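Side-chain contacts in putative peptidase (Chlamydophila abortus, PDB 3CE2), which probably acts as a zinc-dependent oligopeptidase of the M3B family, cleaving small peptides: residues K309-H312 with F313-Y317; T296-F299 with S300-R304; E507-G510 with E511-F515; M217-D221 with R222-K226; T459-L462 with D463-S467. All blocks are in the same frame, centred on the assembly; numbering follows the deposited sequence.

Contact 1: residues K309-H312 with F313-Y317. With ZN (zinc ion), chain E.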
# COMPACT_ATOMS: atom_id res chain seq x y z
N LYS A 309 30.09 2.51 -20.16
CA LYS A 309 30.63 3.85 -20.31
C LYS A 309 29.63 4.94 -19.97
O LYS A 309 30.00 6.08 -19.71
CB LYS A 309 31.30 4.09 -21.67
CG LYS A 309 30.41 4.70 -22.73
CD LYS A 309 31.21 5.29 -23.93
CE LYS A 309 32.67 4.76 -24.07
NZ LYS A 309 32.91 3.28 -23.94
N ASP A 310 28.34 4.61 -19.96
CA ASP A 310 27.36 5.56 -19.44
C ASP A 310 26.17 4.83 -18.82
O ASP A 310 26.17 3.61 -18.76
CB ASP A 310 26.96 6.59 -20.49
CG ASP A 310 26.35 5.98 -21.70
OD1 ASP A 310 26.28 4.73 -21.77
OD2 ASP A 310 25.95 6.76 -22.60
N PHE A 311 25.20 5.55 -18.28
CA PHE A 311 24.19 4.85 -17.49
C PHE A 311 22.84 5.36 -17.85
O PHE A 311 22.51 6.53 -17.60
CB PHE A 311 24.44 5.06 -16.00
CG PHE A 311 23.79 4.06 -15.12
CD1 PHE A 311 24.23 2.75 -15.08
CD2 PHE A 311 22.74 4.43 -14.29
CE1 PHE A 311 23.64 1.81 -14.24
CE2 PHE A 311 22.15 3.50 -13.44
CZ PHE A 311 22.60 2.17 -13.43
N HIS A 312 22.05 4.49 -18.46
CA HIS A 312 20.77 4.86 -19.00
C HIS A 312 19.69 4.40 -18.05
O HIS A 312 19.91 3.51 -17.20
CB HIS A 312 20.60 4.20 -20.36
CG HIS A 312 21.34 4.88 -21.47
ND1 HIS A 312 20.73 5.75 -22.36
CD2 HIS A 312 22.63 4.81 -21.86
CE1 HIS A 312 21.62 6.19 -23.23
NE2 HIS A 312 22.78 5.64 -22.95
N PHE A 313 18.51 5.00 -18.17
CA PHE A 313 17.39 4.55 -17.36
C PHE A 313 17.17 3.06 -17.48
O PHE A 313 16.66 2.45 -16.55
CB PHE A 313 16.12 5.27 -17.75
CG PHE A 313 15.96 6.59 -17.11
CD1 PHE A 313 15.93 6.69 -15.71
CD2 PHE A 313 15.81 7.72 -17.90
CE1 PHE A 313 15.75 7.92 -15.09
CE2 PHE A 313 15.64 8.98 -17.29
CZ PHE A 313 15.61 9.08 -15.88
N TYR A 314 17.55 2.47 -18.61
CA TYR A 314 17.35 1.04 -18.77
C TYR A 314 18.48 0.24 -18.14
O TYR A 314 18.58 -0.96 -18.34
CB TYR A 314 17.14 0.65 -20.23
CG TYR A 314 18.17 1.17 -21.21
CD1 TYR A 314 19.37 0.51 -21.41
CD2 TYR A 314 17.92 2.31 -21.94
CE1 TYR A 314 20.31 0.99 -22.33
CE2 TYR A 314 18.84 2.79 -22.85
CZ TYR A 314 20.03 2.12 -23.03
OH TYR A 314 20.94 2.59 -23.93
N ASP A 315 19.31 0.91 -17.35
CA ASP A 315 20.40 0.20 -16.71
C ASP A 315 20.10 0.03 -15.24
O ASP A 315 20.63 -0.86 -14.57
CB ASP A 315 21.71 0.95 -16.92
CG ASP A 315 22.20 0.82 -18.35
OD1 ASP A 315 22.28 -0.34 -18.84
OD2 ASP A 315 22.47 1.87 -18.98
N VAL A 316 19.19 0.89 -14.78
CA VAL A 316 18.79 1.00 -13.38
C VAL A 316 18.46 -0.33 -12.67
O VAL A 316 18.74 -0.47 -11.49
CB VAL A 316 17.58 1.94 -13.26
CG1 VAL A 316 16.96 1.84 -11.90
CG2 VAL A 316 17.97 3.40 -13.61
N TYR A 317 17.88 -1.30 -13.37
CA TYR A 317 17.49 -2.53 -12.68
C TYR A 317 18.30 -3.75 -13.09
O TYR A 317 18.01 -4.88 -12.69
CB TYR A 317 15.97 -2.78 -12.77
CG TYR A 317 15.14 -1.61 -12.26
CD1 TYR A 317 15.09 -1.30 -10.90
CD2 TYR A 317 14.43 -0.79 -13.14
CE1 TYR A 317 14.35 -0.20 -10.43
CE2 TYR A 317 13.70 0.30 -12.69
CZ TYR A 317 13.65 0.59 -11.35
OH TYR A 317 12.91 1.69 -10.92
ZN ZN E . 24.78 5.76 -23.78
O HOH W 1 25.63 4.30 -24.63

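Contact 2: residues T296-F299 with S300-R304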
# COMPACT_ATOMS: atom_id res chain seq x y z
N THR A 296 22.84 9.68 -7.33
CA THR A 296 24.13 9.74 -8.03
C THR A 296 25.11 8.72 -7.47
O THR A 296 25.68 7.95 -8.23
CB THR A 296 24.75 11.12 -7.91
OG1 THR A 296 23.74 12.11 -8.12
CG2 THR A 296 25.81 11.27 -8.92
N LYS A 297 25.29 8.68 -6.15
CA LYS A 297 26.24 7.72 -5.57
C LYS A 297 25.94 6.29 -5.98
O LYS A 297 26.80 5.61 -6.53
CB LYS A 297 26.27 7.79 -4.04
CG LYS A 297 27.40 8.59 -3.45
CD LYS A 297 27.18 8.85 -1.96
CE LYS A 297 28.31 9.69 -1.35
NZ LYS A 297 27.87 10.43 -0.13
N TYR A 298 24.71 5.86 -5.70
CA TYR A 298 24.32 4.46 -5.87
C TYR A 298 24.44 4.00 -7.29
O TYR A 298 25.05 2.97 -7.54
CB TYR A 298 22.88 4.19 -5.40
CG TYR A 298 22.42 2.77 -5.66
CD1 TYR A 298 23.22 1.68 -5.28
CD2 TYR A 298 21.19 2.50 -6.28
CE1 TYR A 298 22.81 0.36 -5.51
CE2 TYR A 298 20.77 1.18 -6.52
CZ TYR A 298 21.58 0.13 -6.12
OH TYR A 298 21.17 -1.16 -6.34
N PHE A 299 23.87 4.77 -8.22
CA PHE A 299 23.95 4.42 -9.64
C PHE A 299 25.37 4.33 -10.21
O PHE A 299 25.62 3.50 -11.07
CB PHE A 299 23.07 5.32 -10.49
CG PHE A 299 21.59 5.09 -10.29
CD1 PHE A 299 21.13 3.97 -9.59
CD2 PHE A 299 20.66 5.97 -10.83
CE1 PHE A 299 19.77 3.74 -9.39
CE2 PHE A 299 19.28 5.75 -10.65
CZ PHE A 299 18.84 4.63 -9.93
N SER A 300 26.31 5.17 -9.76
CA SER A 300 27.68 5.06 -10.30
C SER A 300 28.30 3.76 -9.85
O SER A 300 29.08 3.15 -10.58
CB SER A 300 28.57 6.19 -9.84
OG SER A 300 27.80 7.26 -9.36
N ILE A 301 27.99 3.34 -8.63
CA ILE A 301 28.49 2.05 -8.22
C ILE A 301 27.99 1.03 -9.22
O ILE A 301 28.76 0.22 -9.71
CB ILE A 301 27.98 1.67 -6.84
CG1 ILE A 301 28.56 2.63 -5.80
CG2 ILE A 301 28.33 0.23 -6.54
CD1 ILE A 301 28.09 2.33 -4.41
N LYS A 302 26.70 1.08 -9.53
CA LYS A 302 26.13 0.16 -10.50
C LYS A 302 26.83 0.30 -11.85
O LYS A 302 27.19 -0.71 -12.44
CB LYS A 302 24.61 0.34 -10.66
CG LYS A 302 23.78 -0.42 -9.64
CD LYS A 302 22.40 -0.76 -10.24
CE LYS A 302 21.71 -1.91 -9.52
NZ LYS A 302 20.38 -2.18 -10.12
N GLN A 303 27.04 1.53 -12.32
CA GLN A 303 27.79 1.75 -13.57
C GLN A 303 29.23 1.19 -13.59
O GLN A 303 29.60 0.49 -14.54
CB GLN A 303 27.83 3.22 -13.97
CG GLN A 303 28.59 3.43 -15.25
CD GLN A 303 28.78 4.91 -15.63
OE1 GLN A 303 28.28 5.82 -14.96
NE2 GLN A 303 29.49 5.14 -16.72
N ARG A 304 30.03 1.49 -12.57
CA ARG A 304 31.40 0.96 -12.51
C ARG A 304 31.38 -0.55 -12.45
O ARG A 304 32.21 -1.22 -13.06
CB ARG A 304 32.20 1.50 -11.31
CG ARG A 304 32.83 2.87 -11.54
CD ARG A 304 33.61 3.38 -10.30
NE ARG A 304 32.77 4.22 -9.43
CZ ARG A 304 32.38 3.87 -8.20
NH1 ARG A 304 32.75 2.69 -7.69
NH2 ARG A 304 31.61 4.69 -7.48

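Contact 3: residues E507-G510 with E511-F515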
# COMPACT_ATOMS: atom_id res chain seq x y z
N GLU A 507 16.36 17.06 -12.08
CA GLU A 507 16.63 17.29 -10.65
C GLU A 507 17.02 16.00 -9.94
O GLU A 507 17.78 16.04 -8.98
CB GLU A 507 15.45 17.98 -9.94
CG GLU A 507 15.07 19.33 -10.53
CD GLU A 507 13.93 20.04 -9.79
OE1 GLU A 507 14.16 20.46 -8.63
OE2 GLU A 507 12.81 20.20 -10.36
N PHE A 508 16.53 14.86 -10.40
CA PHE A 508 16.79 13.63 -9.67
C PHE A 508 17.93 12.86 -10.26
O PHE A 508 18.72 12.26 -9.54
CB PHE A 508 15.56 12.72 -9.67
CG PHE A 508 14.49 13.16 -8.72
CD1 PHE A 508 14.32 12.53 -7.50
CD2 PHE A 508 13.64 14.19 -9.04
CE1 PHE A 508 13.34 12.94 -6.62
CE2 PHE A 508 12.63 14.59 -8.16
CZ PHE A 508 12.50 13.96 -6.95
N TYR A 509 18.04 12.88 -11.57
CA TYR A 509 18.90 11.91 -12.21
C TYR A 509 19.96 12.57 -13.06
O TYR A 509 20.82 11.87 -13.62
CB TYR A 509 18.05 11.01 -13.09
CG TYR A 509 17.05 10.17 -12.33
CD1 TYR A 509 17.46 9.14 -11.50
CD2 TYR A 509 15.69 10.41 -12.45
CE1 TYR A 509 16.56 8.36 -10.81
CE2 TYR A 509 14.77 9.66 -11.74
CZ TYR A 509 15.20 8.63 -10.93
OH TYR A 509 14.28 7.88 -10.23
N GLY A 510 19.89 13.90 -13.15
CA GLY A 510 20.79 14.71 -13.99
C GLY A 510 22.29 14.45 -13.85
O GLY A 510 23.01 14.41 -14.85
N GLU A 511 22.76 14.26 -12.63
CA GLU A 511 24.19 14.05 -12.44
C GLU A 511 24.66 12.66 -12.81
O GLU A 511 25.84 12.38 -12.71
CB GLU A 511 24.61 14.36 -10.99
CG GLU A 511 24.37 15.80 -10.55
CD GLU A 511 24.87 16.81 -11.57
OE1 GLU A 511 26.11 16.97 -11.70
OE2 GLU A 511 24.03 17.46 -12.24
N ILE A 512 23.77 11.76 -13.20
CA ILE A 512 24.26 10.39 -13.42
C ILE A 512 23.71 9.73 -14.67
O ILE A 512 24.40 8.97 -15.33
CB ILE A 512 24.02 9.48 -12.18
CG1 ILE A 512 24.60 8.09 -12.38
CG2 ILE A 512 22.52 9.37 -11.89
CD1 ILE A 512 26.03 8.06 -12.90
N ILE A 513 22.45 10.03 -14.99
CA ILE A 513 21.75 9.34 -16.07
C ILE A 513 21.95 10.04 -17.40
O ILE A 513 21.85 11.27 -17.49
CB ILE A 513 20.21 9.24 -15.78
CG1 ILE A 513 19.95 8.36 -14.57
CG2 ILE A 513 19.49 8.63 -16.99
CD1 ILE A 513 20.09 6.89 -14.87
N THR A 514 22.22 9.25 -18.43
CA THR A 514 22.19 9.78 -19.77
C THR A 514 20.78 9.54 -20.33
O THR A 514 20.30 8.42 -20.36
CB THR A 514 23.21 9.04 -20.63
OG1 THR A 514 24.52 9.24 -20.09
CG2 THR A 514 23.12 9.48 -22.12
N PHE A 515 20.12 10.61 -20.76
CA PHE A 515 18.76 10.50 -21.25
C PHE A 515 18.70 9.95 -22.65
O PHE A 515 19.62 10.13 -23.42
CB PHE A 515 18.06 11.85 -21.20
CG PHE A 515 17.89 12.38 -19.82
CD1 PHE A 515 18.13 11.56 -18.72
CD2 PHE A 515 17.45 13.67 -19.60
CE1 PHE A 515 17.98 12.01 -17.42
CE2 PHE A 515 17.30 14.15 -18.28
CZ PHE A 515 17.57 13.30 -17.19

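Contact 4: residues M217-D221 with R222-K226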
# COMPACT_ATOMS: atom_id res chain seq x y z
N MET A 217 13.45 -5.38 -18.07
CA MET A 217 14.15 -4.39 -17.23
C MET A 217 15.25 -5.02 -16.39
O MET A 217 16.26 -4.39 -16.07
CB MET A 217 13.22 -3.70 -16.24
CG MET A 217 12.05 -2.92 -16.84
SD MET A 217 11.12 -1.89 -15.65
CE MET A 217 10.88 -2.97 -14.22
N GLN A 218 15.02 -6.27 -15.99
CA GLN A 218 15.93 -6.94 -15.09
C GLN A 218 16.86 -7.85 -15.83
O GLN A 218 17.57 -8.64 -15.22
CB GLN A 218 15.16 -7.76 -14.06
CG GLN A 218 15.01 -7.09 -12.73
CD GLN A 218 13.72 -7.49 -12.07
OE1 GLN A 218 12.97 -8.30 -12.62
NE2 GLN A 218 13.43 -6.91 -10.92
N SER A 219 16.85 -7.78 -17.16
CA SER A 219 17.65 -8.71 -17.93
C SER A 219 19.14 -8.49 -17.76
O SER A 219 19.62 -7.46 -17.27
CB SER A 219 17.31 -8.66 -19.41
OG SER A 219 18.16 -9.54 -20.13
N THR A 220 19.86 -9.49 -18.22
CA THR A 220 21.28 -9.54 -18.10
C THR A 220 21.90 -9.08 -19.42
O THR A 220 23.07 -8.73 -19.49
CB THR A 220 21.65 -10.98 -17.75
OG1 THR A 220 22.48 -10.97 -16.60
CG2 THR A 220 22.25 -11.75 -18.96
N ASP A 221 21.06 -9.05 -20.45
CA ASP A 221 21.48 -8.65 -21.78
C ASP A 221 21.13 -7.18 -21.99
O ASP A 221 19.97 -6.81 -22.14
CB ASP A 221 20.78 -9.56 -22.80
CG ASP A 221 21.16 -9.27 -24.25
OD1 ASP A 221 21.38 -8.09 -24.61
OD2 ASP A 221 21.21 -10.24 -25.03
N ARG A 222 22.14 -6.32 -21.98
CA ARG A 222 21.88 -4.90 -22.11
C ARG A 222 21.05 -4.53 -23.34
O ARG A 222 20.30 -3.55 -23.31
CB ARG A 222 23.17 -4.09 -22.09
CG ARG A 222 22.93 -2.66 -21.65
CD ARG A 222 24.12 -1.78 -21.87
NE ARG A 222 23.85 -0.42 -21.42
CZ ARG A 222 24.66 0.61 -21.63
NH1 ARG A 222 25.80 0.43 -22.28
NH2 ARG A 222 24.33 1.82 -21.19
N GLU A 223 21.19 -5.29 -24.41
CA GLU A 223 20.54 -4.93 -25.68
C GLU A 223 19.02 -5.13 -25.58
O GLU A 223 18.24 -4.36 -26.17
CB GLU A 223 21.11 -5.77 -26.83
CG GLU A 223 20.63 -5.35 -28.21
CD GLU A 223 21.21 -4.01 -28.69
OE1 GLU A 223 22.17 -3.49 -28.06
OE2 GLU A 223 20.71 -3.49 -29.70
N LEU A 224 18.63 -6.18 -24.86
CA LEU A 224 17.26 -6.46 -24.53
C LEU A 224 16.72 -5.33 -23.65
O LEU A 224 15.63 -4.82 -23.92
CB LEU A 224 17.18 -7.79 -23.79
CG LEU A 224 15.83 -8.52 -23.73
CD1 LEU A 224 15.29 -8.71 -25.12
CD2 LEU A 224 15.94 -9.87 -23.01
N ARG A 225 17.47 -4.94 -22.62
CA ARG A 225 17.01 -3.88 -21.73
C ARG A 225 16.79 -2.63 -22.56
O ARG A 225 15.78 -1.94 -22.43
CB ARG A 225 18.03 -3.59 -20.63
CG ARG A 225 18.26 -4.74 -19.67
CD ARG A 225 18.77 -4.25 -18.31
NE ARG A 225 20.01 -3.46 -18.44
CZ ARG A 225 21.24 -3.98 -18.45
NH1 ARG A 225 21.42 -5.29 -18.34
NH2 ARG A 225 22.29 -3.17 -18.58
N LYS A 226 17.73 -2.36 -23.46
CA LYS A 226 17.71 -1.13 -24.22
C LYS A 226 16.57 -1.08 -25.23
O LYS A 226 15.84 -0.07 -25.29
CB LYS A 226 19.04 -0.93 -24.92
CG LYS A 226 19.14 0.31 -25.75
CD LYS A 226 20.34 0.22 -26.68
CE LYS A 226 20.06 1.09 -27.92
NZ LYS A 226 21.24 1.47 -28.76

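Contact 5: residues T459-L462 with D463-S467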
# COMPACT_ATOMS: atom_id res chain seq x y z
N THR A 459 22.03 -5.27 -3.32
CA THR A 459 21.52 -4.73 -4.56
C THR A 459 19.98 -4.74 -4.54
O THR A 459 19.35 -3.76 -4.95
CB THR A 459 22.10 -5.47 -5.77
OG1 THR A 459 23.46 -5.05 -5.95
CG2 THR A 459 21.34 -5.12 -7.01
N ARG A 460 19.41 -5.82 -4.01
CA ARG A 460 17.97 -5.96 -3.97
C ARG A 460 17.38 -4.90 -3.06
O ARG A 460 16.35 -4.27 -3.35
CB ARG A 460 17.59 -7.35 -3.49
CG ARG A 460 16.11 -7.66 -3.69
CD ARG A 460 15.82 -9.13 -3.55
NE ARG A 460 16.23 -9.63 -2.24
CZ ARG A 460 17.31 -10.38 -2.01
NH1 ARG A 460 17.59 -10.77 -0.78
NH2 ARG A 460 18.09 -10.76 -3.02
N CYS A 461 18.07 -4.71 -1.95
CA CYS A 461 17.70 -3.76 -0.95
C CYS A 461 17.78 -2.30 -1.42
O CYS A 461 16.90 -1.50 -1.13
CB CYS A 461 18.61 -3.97 0.25
SG CYS A 461 18.52 -2.66 1.43
N LEU A 462 18.82 -1.93 -2.14
CA LEU A 462 18.88 -0.54 -2.59
C LEU A 462 17.94 -0.28 -3.76
O LEU A 462 17.28 0.77 -3.82
CB LEU A 462 20.32 -0.11 -2.87
CG LEU A 462 21.15 -0.08 -1.57
CD1 LEU A 462 22.63 -0.31 -1.80
CD2 LEU A 462 20.92 1.21 -0.76
N ASP A 463 17.82 -1.24 -4.67
CA ASP A 463 16.86 -1.12 -5.78
C ASP A 463 15.45 -0.82 -5.23
O ASP A 463 14.74 0.06 -5.73
CB ASP A 463 16.81 -2.40 -6.63
CG ASP A 463 18.09 -2.62 -7.49
OD1 ASP A 463 18.92 -1.68 -7.67
OD2 ASP A 463 18.25 -3.77 -7.98
N THR A 464 15.08 -1.55 -4.18
CA THR A 464 13.79 -1.39 -3.52
C THR A 464 13.68 0.00 -2.90
O THR A 464 12.71 0.73 -3.14
CB THR A 464 13.65 -2.42 -2.40
OG1 THR A 464 13.58 -3.72 -2.98
CG2 THR A 464 12.42 -2.16 -1.57
N ILE A 465 14.67 0.36 -2.10
CA ILE A 465 14.69 1.68 -1.49
C ILE A 465 14.64 2.77 -2.56
O ILE A 465 13.83 3.70 -2.48
CB ILE A 465 15.92 1.85 -0.59
CG1 ILE A 465 15.88 0.81 0.52
CG2 ILE A 465 15.90 3.19 0.03
CD1 ILE A 465 17.11 0.83 1.40
N PHE A 466 15.48 2.66 -3.58
CA PHE A 466 15.49 3.70 -4.61
C PHE A 466 14.23 3.75 -5.44
O PHE A 466 13.81 4.83 -5.82
CB PHE A 466 16.77 3.71 -5.45
CG PHE A 466 17.90 4.42 -4.77
CD1 PHE A 466 17.99 5.81 -4.83
CD2 PHE A 466 18.83 3.71 -4.00
CE1 PHE A 466 19.00 6.47 -4.16
CE2 PHE A 466 19.85 4.38 -3.33
CZ PHE A 466 19.94 5.75 -3.41
N SER A 467 13.60 2.61 -5.71
CA SER A 467 12.34 2.68 -6.46
C SER A 467 11.14 3.04 -5.59
O SER A 467 10.20 3.71 -6.08
CB SER A 467 12.07 1.40 -7.25
OG SER A 467 11.61 0.40 -6.37

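Contact 1: residues K309-H312 with F313-Y317
A zinc site away from the zinc bound by His-402, His-406 and Glu-430 lies in the loop between helices 292-306 and 330-340, where His-312 makes close contacts with Tyr-314 and Asp-315. The metal is bound by OD2 of Asp-310 (1.9 Å) and, from two residues further on, by NE2 of His-312 (2.2 Å). A water completes the ligands modelled, and it also donates to OD1 of Asp-310.

The loop turns tightly after the histidine through a reciprocal pair of bonds. His-312 N gives its hydrogen to Asp-315 OD2 at 2.7 Å, nearly straight at 163°, using the lone pair anti to the other carboxylate oxygen. In return, Asp-315 N reaches His-312 O (2.7 Å) from above the carbonyl plane. The same carboxylate forms salt bridges with Arg-222 and Arg-225.

The phenol of Tyr-314 packs over the imidazole. With chi1 at 51°, the CG of Tyr-314 sits between its own backbone N and carbonyl carbon, and the phenol runs alongside the histidine in the same direction. The two rings are nearly parallel, 18° apart, but slid so far that OH lies over the centre of the imidazole while CB of His-312 rests 3.4 Å from the phenol centroid. CB of Asp-315 stands over one face of the Phe-311 ring, toward its rim, in a CH-pi contact.

His-312 ND1 is hydrogen-bonded to Asp-516. This is a zinc-bound histidine whose other nitrogen is held by a second-shell carboxylate, a common arrangement in zinc sites.

Contact 2: residues T296-F299 with S300-R304
Ser-300 and Thr-296 meet one turn apart in the middle of helix 292-306, and hydrogen bonds make up the first group of interactions. Ser-300 N donates to Thr-296 O at 3.2 Å, which is the firm bond of the pair; Ser-300 OG also lies close to Thr-296 O, at a distance too short to be trusted in detail. The neighbouring turns repeat the alpha-helical pattern: Lys-302 N reaches Tyr-298 O at 3.2 Å, in the carbonyl plane, and Gln-303 N reaches Phe-299 O at 2.7 Å. Ile-301 N to Lys-297 O, at 3.3 Å, is a weak bond.

The second group is the contact of an aromatic ring with an aliphatic chain. Tyr-298 leaves the helix with CG anti to the backbone N (chi1 176°), and the extended Lys-302 chain crosses it obliquely. The CG of Lys-302 lies over one face of the ring, 4.2 Å from CZ of Tyr-298, while CE of Lys-302 comes to 3.3 Å from OH of Tyr-298. It is therefore methylene groups that meet the phenol. The ammonium continues to Asp-463 and to the carbonyls of Val-316 and Ala-318, and the phenol hydroxyl is itself hydrogen-bonded to Asp-463.

Ile-301 lies along the previous turn and finds its apolar partners in Ile-603 and Leu-606 of helix 590-607.

The lysine thus serves in two ways, its methylenes lying against the phenol and its ammonium pairing with Asp-463, whose charge it probably balances. With the lysine buried, the carboxylate it shares with Tyr-298 OH probably offsets much of the cost of placing an ammonium group there.

Contact 3: residues E507-G510 with E511-F515
Tyr-509 O, in the last part of helix 494-509, accepts hydrogen bonds from both Ile-512 N and Ile-513 N. Ile-513 N approaches it nearly along the C=O axis at 2.8 Å, with the N-H pointing straight at 169°. Ile-512 N reaches the same oxygen at 3.0 Å from above the carbonyl plane, so the two amides use different directions and one acceptor serves both.

Apolar contacts lie next to this bonding. The side chains of Tyr-509 and Ile-513 run side by side, pointing the same way, and CG1 of Ile-513 touches CB of Tyr-509 at 3.6 Å. Chi1 of Ile-513 is -66°, which sets CG1 anti to its own carbonyl carbon and brings it against the tyrosine. Phe-515 then turns back, so that CB of Tyr-509 meets the edge of its ring, 4.4 Å from CE1 of Phe-515. Beyond these, the tyrosine ring packs edge-to-face with Phe-313.

The amides of Ile-512 and Ile-513 thus find a common acceptor in a helix carbonyl as the chain turns away. Their side chains part company: Ile-513, like Phe-515, packs on Tyr-509, while Ile-512 goes to Phe-299.

Contact 4: residues M217-D221 with R222-K226
The start of helix 222-237 is capped by Asp-221, which sits at the N-cap position and accepts from the amides of Glu-223 and Leu-224. Its OD1 takes Glu-223 N at 2.8 Å, met almost end-on, and Leu-224 N at 3.4 Å in a weak bond. CG stands anti to the backbone N, with chi1 at -179°, and this swings the carboxylate under the first turn of the helix, where it is probably stabilised by these first-turn amides and the helix dipole. A backbone bond of the first turn joins Arg-225 N to Asp-221 O at 3.2 Å.

Just before the cap, Ser-219 OG accepts from Asp-221 N at 3.0 Å, forming an ST turn. The same hydroxyl touches Leu-224 CD2 at 3.7 Å, so the turn rests against the Leu-224 side chain.

Arg-225 closes the arrangement. Its chain bends at chi3 (-57°), carrying CD past Met-217 O at 3.4 Å and letting NH1 donate to Ser-219 O at 3.0 Å. The oxygen lies in the guanidinium plane, although the nitrogen stands above the carbonyl plane. The other nitrogens serve Tyr-314 O and Asp-315.

The connection between helices 210-217 and 222-237 is thereby tied to the second helix, while Asp-221 OD2 accepts from Ser-201 N in the link between strands 197-199 and 205-207.

Contact 5: residues T459-L462 with D463-S467
Thr-464 and Arg-460 form the closest polar contact of side chain and backbone across this part of helix 451-487. Thr-464 OG1 donates to Arg-460 O at 2.8 Å, while Thr-464 N reaches the same oxygen at 3.1 Å from the opposite face of the carbonyl plane. Chi1 of -67° sets OG1 beside its own backbone N, from where it can fold back on the preceding turn. One carbonyl is therefore gripped twice by a single residue.

Backbone bonds hold the neighbouring turns, with Asp-463 N on Thr-459 O at 3.0 Å and Phe-466 N on Leu-462 O at 2.6 Å. Thr-459 and Asp-463 lie alongside each other and point the same way, the methyl CG2 of Thr-459 lying 3.5 Å from OD2 of Asp-463. The other carboxylate oxygen, OD1, is held by Tyr-298 OH and Lys-302 NZ of helix 292-306. Thr-459 OG1 is spent on Ile-455 O, one turn earlier.

On the apolar side, SG of Cys-461 touches CD1 of Ile-465 at 3.8 Å. CD2 of Leu-462 touches two residues of the next turn, 4.4 Å from CD1 of Ile-465 and 4.2 Å from CE2 of Phe-466. The Phe-466 ring also presents its edge to Leu-462 O.

These side chains are positioned by three surrounding helices. Cys-461 and Thr-464 meet helix 431-447 at Met-438, Leu-462 and Ile-465 meet helix 590-607 at Ile-599, and Thr-459, Leu-462 and Phe-466 face helix 292-306, where Tyr-298 lies nearly parallel to the phenylalanine ring.

How the contacts relate
Contact 1 lies at the centre of the group, its centre 9 Å from that of contact 2 and 10 Å from those of contacts 3 and 4. Asp-315 OD1 takes Arg-225 NH2 of contact 4 at 2.8 Å, and Phe-311 O takes Thr-514 N of contact 3 at 2.9 Å. Lys-302 NZ of contact 2 reaches Val-316 O of contact 1 at 2.7 Å and also Asp-463 OD1 of contact 5 at 2.9 Å, linking the loop to helix 451-487. Contact 1 carries its own peripheral zinc. Contact 5 comes closer to the HExxH site: the side chain of Thr-464 is about 9 Å from those of His-402 and Glu-430.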